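PDB 5ZWT: acyl carrier protein from Leishmania major, which probably carries growing acyl chains during fatty acid biosynthesis, tethered as thioesters to a phosphopantetheine arm, and is seen here in its apo form. Local coordinates for residues L12-N17 and V47-Q52. The protein carries 1 engineered substitution. Residues are numbered along the deposited sequence; the frame is centred on the assembly and turned at random.
Sequences LEVVKN and VFAIEQ
V14 of helix 3-16 meets A49 and I50 of helix 40-53 through a single methyl, CG1, in a purely apolar contact. V14 CG1 lies 3.6 Å from A49 CB, the closest approach between 12-17 and 47-52. The same methyl sits 4.0 Å from I50 CG1, a methylene, and comes equally near the I50 backbone N, so it rests against the helix surface where A49 passes into I50. CG1 stands anti to the V14 backbone N (chi1 171°), which, with the V14 CB directed at the other helix, sends CG1 rather than CG2 against A49 and I50. I50 CG1 is anti to its own carbonyl carbon (chi1 -68°) and so lies beside the backbone N that V14 CG1 nears; the I50 side chain also touches A72 and I76 of helix 69-78. V15, the neighbour of V14, packs instead on V26, L36 and I69. No hydrogen bond crosses between the segments; the amides of K16, E51 and Q52 bond within their own segments. The closest CA pair is V14 with I50, at 6.6 Å. Between these segments of the carrier-protein helical bundle the packing is hydrophobic: one methyl rests on apolar carbon by van der Waals contact, with no bond to fix its direction.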
loop_
_atom_site.group_PDB
_atom_site.type_symbol
_atom_site.label_atom_id
_atom_site.label_comp_id
_atom_site.label_asym_id
_atom_site.label_seq_id
_atom_site.Cartn_x
_atom_site.Cartn_y
_atom_site.Cartn_z
ATOM N N LEU A 12 10.029 4.139 -3.844
ATOM C CA LEU A 12 10.553 4.692 -5.093
ATOM C C LEU A 12 10.400 6.197 -5.106
ATOM O O LEU A 12 11.305 6.909 -5.552
ATOM C CB LEU A 12 9.850 4.081 -6.315
ATOM C CG LEU A 12 10.182 2.631 -6.701
ATOM C CD1 LEU A 12 9.219 2.144 -7.760
ATOM C CD2 LEU A 12 11.615 2.511 -7.192
ATOM N N GLU A 13 9.285 6.707 -4.573
ATOM C CA GLU A 13 9.067 8.148 -4.635
ATOM C C GLU A 13 9.910 8.877 -3.605
ATOM O O GLU A 13 10.410 9.984 -3.879
ATOM C CB GLU A 13 7.583 8.468 -4.429
ATOM C CG GLU A 13 7.041 9.567 -5.351
ATOM C CD GLU A 13 7.119 9.178 -6.820
ATOM O OE1 GLU A 13 6.758 8.032 -7.157
ATOM O OE2 GLU A 13 7.568 10.011 -7.637
ATOM N N VAL A 14 10.155 8.250 -2.451
ATOM C CA VAL A 14 11.090 8.834 -1.495
ATOM C C VAL A 14 12.467 8.975 -2.130
ATOM O O VAL A 14 13.108 10.029 -2.034
ATOM C CB VAL A 14 11.155 7.992 -0.205
ATOM C CG1 VAL A 14 12.296 8.487 0.690
ATOM C CG2 VAL A 14 9.821 8.088 0.529
ATOM N N VAL A 15 12.939 7.922 -2.806
ATOM C CA VAL A 15 14.308 7.938 -3.320
ATOM C C VAL A 15 14.420 8.881 -4.504
ATOM O O VAL A 15 15.374 9.662 -4.602
ATOM C CB VAL A 15 14.758 6.518 -3.724
ATOM C CG1 VAL A 15 16.094 6.595 -4.474
ATOM C CG2 VAL A 15 14.903 5.623 -2.507
ATOM N N LYS A 16 13.429 8.852 -5.394
ATOM C CA LYS A 16 13.452 9.703 -6.583
ATOM C C LYS A 16 13.439 11.177 -6.201
ATOM O O LYS A 16 14.023 12.018 -6.896
ATOM C CB LYS A 16 12.252 9.372 -7.465
ATOM C CG LYS A 16 12.439 8.154 -8.379
ATOM C CD LYS A 16 11.078 7.664 -8.888
ATOM C CE LYS A 16 11.253 6.412 -9.773
ATOM N NZ LYS A 16 9.994 5.911 -10.395
ATOM N N ASN A 17 12.728 11.515 -5.132
ATOM C CA ASN A 17 12.584 12.908 -4.728
ATOM C C ASN A 17 13.730 13.403 -3.869
ATOM O O ASN A 17 13.744 14.587 -3.509
ATOM C CB ASN A 17 11.252 13.103 -4.004
ATOM C CG ASN A 17 10.095 13.208 -4.976
ATOM O OD1 ASN A 17 9.675 12.218 -5.575
ATOM N ND2 ASN A 17 9.603 14.418 -5.169
ATOM N N VAL A 47 17.637 6.893 4.260
ATOM C CA VAL A 47 17.046 6.025 5.280
ATOM C C VAL A 47 16.132 6.829 6.209
ATOM O O VAL A 47 15.031 6.384 6.566
ATOM C CB VAL A 47 18.167 5.303 6.056
ATOM C CG1 VAL A 47 17.626 4.655 7.320
ATOM C CG2 VAL A 47 18.843 4.264 5.175
ATOM N N PHE A 48 16.555 8.035 6.599
ATOM C CA PHE A 48 15.706 8.848 7.471
ATOM C C PHE A 48 14.408 9.236 6.765
ATOM O O PHE A 48 13.328 9.183 7.368
ATOM C CB PHE A 48 16.468 10.089 7.949
ATOM C CG PHE A 48 15.618 11.080 8.748
ATOM C CD1 PHE A 48 15.301 10.838 10.076
ATOM C CD2 PHE A 48 15.177 12.253 8.172
ATOM C CE1 PHE A 48 14.534 11.758 10.818
ATOM C CE2 PHE A 48 14.393 13.173 8.897
ATOM C CZ PHE A 48 14.082 12.926 10.214
ATOM N N ALA A 49 14.482 9.596 5.476
ATOM C CA ALA A 49 13.263 9.923 4.739
ATOM C C ALA A 49 12.342 8.716 4.609
ATOM O O ALA A 49 11.105 8.867 4.573
ATOM C CB ALA A 49 13.609 10.487 3.365
ATOM N N ILE A 50 12.918 7.516 4.505
ATOM C CA ILE A 50 12.115 6.292 4.533
ATOM C C ILE A 50 11.476 6.105 5.907
ATOM O O ILE A 50 10.315 5.686 6.014
ATOM C CB ILE A 50 12.985 5.082 4.129
ATOM C CG1 ILE A 50 13.365 5.176 2.652
ATOM C CG2 ILE A 50 12.283 3.754 4.420
ATOM C CD1 ILE A 50 14.387 4.113 2.205
ATOM N N GLU A 51 12.204 6.450 6.979
ATOM C CA GLU A 51 11.620 6.343 8.314
ATOM C C GLU A 51 10.424 7.265 8.456
ATOM O O GLU A 51 9.430 6.906 9.097
ATOM C CB GLU A 51 12.640 6.670 9.410
ATOM C CG GLU A 51 13.779 5.662 9.618
ATOM C CD GLU A 51 14.634 6.041 10.817
ATOM O OE1 GLU A 51 14.816 5.194 11.724
ATOM O OE2 GLU A 51 15.060 7.217 10.885
ATOM N N GLN A 52 10.506 8.462 7.866
ATOM C CA GLN A 52 9.423 9.429 7.973
ATOM C C GLN A 52 8.277 9.095 7.034
ATOM O O GLN A 52 7.118 9.411 7.335
ATOM C CB GLN A 52 9.939 10.842 7.690
ATOM C CG GLN A 52 10.844 11.417 8.771
ATOM C CD GLN A 52 10.157 11.488 10.139
ATOM O OE1 GLN A 52 10.551 10.799 11.090
ATOM N NE2 GLN A 52 9.118 12.320 10.239
#